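Local coordinates for protein nitrilotriacetate monooxygenase (Burkholderia pseudomallei, PDB 3SDO) that probably acts as a flavin-dependent monooxygenase of the bacterial luciferase-like family, using FMN and molecular oxygen to oxidise its substrate, at residues 151-155 with 222-228. Residues are numbered along the deposited sequence; the frame is centred on the assembly and turned at random.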
ATOM      1  N   TYR A 151      -4.003  23.689  -0.419  1.00 34.13           N
ATOM      2  CA  TYR A 151      -5.177  23.436   0.425  1.00 33.99           C
ATOM      3  C   TYR A 151      -6.469  23.257  -0.368  1.00 33.19           C
ATOM      4  O   TYR A 151      -7.273  22.382  -0.054  1.00 32.21           O
ATOM      5  CB  TYR A 151      -5.330  24.512   1.500  1.00 34.84           C
ATOM      6  CG  TYR A 151      -4.173  24.489   2.471  1.00 36.50           C
ATOM      7  CD1 TYR A 151      -4.081  23.511   3.454  1.00 38.77           C
ATOM      8  CD2 TYR A 151      -3.147  25.423   2.375  1.00 40.49           C
ATOM      9  CE1 TYR A 151      -2.997  23.488   4.349  1.00 40.58           C
ATOM     10  CE2 TYR A 151      -2.068  25.407   3.250  1.00 42.31           C
ATOM     11  CZ  TYR A 151      -2.003  24.440   4.229  1.00 41.94           C
ATOM     12  OH  TYR A 151      -0.926  24.448   5.084  1.00 47.98           O
ATOM     13  N   ALA A 152      -6.664  24.082  -1.386  1.00 29.95           N
ATOM     14  CA  ALA A 152      -7.825  23.952  -2.273  1.00 29.91           C
ATOM     15  C   ALA A 152      -7.806  22.568  -2.950  1.00 28.60           C
ATOM     16  O   ALA A 152      -8.834  21.882  -3.000  1.00 28.36           O
ATOM     17  CB  ALA A 152      -7.849  25.076  -3.321  1.00 30.06           C
ATOM     18  N   ILE A 153      -6.636  22.161  -3.437  1.00 26.99           N
ATOM     19  CA  ILE A 153      -6.461  20.844  -4.058  1.00 26.30           C
ATOM     20  C   ILE A 153      -6.829  19.728  -3.084  1.00 25.25           C
ATOM     21  O   ILE A 153      -7.569  18.816  -3.434  1.00 25.07           O
ATOM     22  CB  ILE A 153      -4.989  20.649  -4.572  1.00 26.48           C
ATOM     23  CG1 ILE A 153      -4.732  21.517  -5.809  1.00 27.35           C
ATOM     24  CG2 ILE A 153      -4.664  19.185  -4.902  1.00 25.24           C
ATOM     25  CD1 ILE A 153      -3.245  21.531  -6.237  1.00 26.66           C
ATOM     26  N   ALA A 154      -6.301  19.818  -1.867  1.00 23.98           N
ATOM     27  CA  ALA A 154      -6.522  18.820  -0.831  1.00 23.27           C
ATOM     28  C   ALA A 154      -7.998  18.736  -0.409  1.00 22.49           C
ATOM     29  O   ALA A 154      -8.530  17.653  -0.179  1.00 21.36           O
ATOM     30  CB  ALA A 154      -5.638  19.129   0.385  1.00 22.38           C
ATOM     31  N   ALA A 155      -8.659  19.876  -0.317  1.00 23.26           N
ATOM     32  CA  ALA A 155     -10.069  19.893   0.072  1.00 22.94           C
ATOM     33  C   ALA A 155     -10.924  19.211  -0.987  1.00 22.91           C
ATOM     34  O   ALA A 155     -11.783  18.399  -0.647  1.00 21.78           O
ATOM     35  CB  ALA A 155     -10.564  21.339   0.331  1.00 23.70           C
ATOM     36  N   SER A 222      -0.590  25.596   9.824  1.00 30.46           N
ATOM     37  CA  SER A 222      -0.884  26.935   9.320  1.00 29.40           C
ATOM     38  C   SER A 222      -2.344  27.292   9.550  1.00 29.05           C
ATOM     39  O   SER A 222      -3.162  26.442   9.942  1.00 27.21           O
ATOM     40  CB  SER A 222      -0.594  27.000   7.813  1.00 29.57           C
ATOM     41  OG  SER A 222      -1.566  26.280   7.059  1.00 26.76           O
ATOM     42  N   ASP A 223      -2.667  28.551   9.275  1.00 28.68           N
ATOM     43  CA  ASP A 223      -4.027  29.033   9.397  1.00 29.11           C
ATOM     44  C   ASP A 223      -4.930  28.188   8.496  1.00 28.74           C
ATOM     45  O   ASP A 223      -5.950  27.679   8.962  1.00 28.99           O
ATOM     46  CB  ASP A 223      -4.127  30.525   9.035  1.00 29.88           C
ATOM     47  CG  ASP A 223      -3.510  31.436  10.100  1.00 30.11           C
ATOM     48  OD1 ASP A 223      -2.981  30.933  11.124  1.00 28.72           O
ATOM     49  OD2 ASP A 223      -3.553  32.668   9.906  1.00 29.56           O
ATOM     50  N   ASP A 224      -4.551  28.020   7.226  1.00 28.02           N
ATOM     51  CA  ASP A 224      -5.352  27.219   6.294  1.00 28.28           C
ATOM     52  C   ASP A 224      -5.402  25.743   6.732  1.00 26.65           C
ATOM     53  O   ASP A 224      -6.432  25.080   6.589  1.00 26.03           O
ATOM     54  CB  ASP A 224      -4.789  27.280   4.874  1.00 28.90           C
ATOM     55  CG  ASP A 224      -4.987  28.636   4.208  1.00 33.49           C
ATOM     56  OD1 ASP A 224      -5.734  29.482   4.724  1.00 36.98           O
ATOM     57  OD2 ASP A 224      -4.364  28.854   3.153  1.00 40.15           O
ATOM     58  N   GLY A 225      -4.271  25.232   7.218  1.00 25.43           N
ATOM     59  CA  GLY A 225      -4.197  23.853   7.715  1.00 24.91           C
ATOM     60  C   GLY A 225      -5.207  23.580   8.823  1.00 24.23           C
ATOM     61  O   GLY A 225      -5.924  22.582   8.797  1.00 24.12           O
ATOM     62  N   ILE A 226      -5.276  24.478   9.792  1.00 23.91           N
ATOM     63  CA  ILE A 226      -6.196  24.332  10.925  1.00 23.87           C
ATOM     64  C   ILE A 226      -7.644  24.380  10.450  1.00 24.13           C
ATOM     65  O   ILE A 226      -8.489  23.606  10.887  1.00 21.88           O
ATOM     66  CB  ILE A 226      -5.915  25.397  11.999  1.00 24.34           C
ATOM     67  CG1 ILE A 226      -4.603  25.060  12.695  1.00 25.62           C
ATOM     68  CG2 ILE A 226      -7.043  25.468  13.048  1.00 24.17           C
ATOM     69  CD1 ILE A 226      -4.057  26.169  13.593  1.00 25.54           C
ATOM     70  N   ASP A 227      -7.921  25.287   9.525  1.00 25.51           N
ATOM     71  CA  ASP A 227      -9.251  25.407   8.986  1.00 26.48           C
ATOM     72  C   ASP A 227      -9.683  24.153   8.206  1.00 26.08           C
ATOM     73  O   ASP A 227     -10.820  23.685   8.327  1.00 24.87           O
ATOM     74  CB  ASP A 227      -9.333  26.628   8.081  1.00 28.08           C
ATOM     75  CG  ASP A 227     -10.754  27.062   7.848  1.00 31.87           C
ATOM     76  OD1 ASP A 227     -11.471  27.296   8.854  1.00 35.02           O
ATOM     77  OD2 ASP A 227     -11.148  27.150   6.670  1.00 37.72           O
ATOM     78  N   LEU A 228      -8.791  23.618   7.386  1.00 25.34           N
ATOM     79  CA  LEU A 228      -9.106  22.375   6.699  1.00 25.14           C
ATOM     80  C   LEU A 228      -9.383  21.285   7.728  1.00 23.89           C
ATOM     81  O   LEU A 228     -10.331  20.533   7.567  1.00 23.29           O
ATOM     82  CB  LEU A 228      -7.978  21.954   5.751  1.00 25.22           C
ATOM     83  CG  LEU A 228      -8.223  20.690   4.930  1.00 26.13           C
ATOM     84  CD1 LEU A 228      -9.474  20.778   4.110  1.00 24.53           C
ATOM     85  CD2 LEU A 228      -6.988  20.401   4.051  1.00 28.34           C
TER
HETATM   86  O   HOH W   1      -0.273  23.571   7.470  1.00 27.55           O
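Tyr151 reaches from helix 150-165 to the first turn of helix 223-232, the two short helical segments running almost parallel, 13° apart, with axes 10.9 Å from each other at closest approach. In the TIM-barrel fold these helices follow the paired parallel strands 124-129 and 215-218. With its CG anti to the carbonyl carbon (chi1 -65°), the Tyr151 ring extends across this gap toward the N-terminus of helix 223-232. Asp224 lays its CB over one ring face, 3.6 Å from the ring centroid, a CH-pi contact; its carboxylate plane stands 80° to the ring. Gly225 N approaches obliquely, 3.6 Å from Tyr151 CE1. Farther along, Leu228 puts CD2 at the ring edge and against Ala154 CB (4.1 Å), while its CD1 meets Ala155 CB at 4.0 Å. Ser222 is the N-cap: its OG accepts from Gly225 N (2.9 Å) and lies 2.8 Å from Tyr151 OH. A water in the plane of the ring links Tyr151 OH (2.6 Å) to Ser222 N, from which it accepts. The contact thus joins two predicted FMN-binding residues, Tyr151 and Ser222, at a helix N-terminus that could favour an anionic group such as the flavin phosphate.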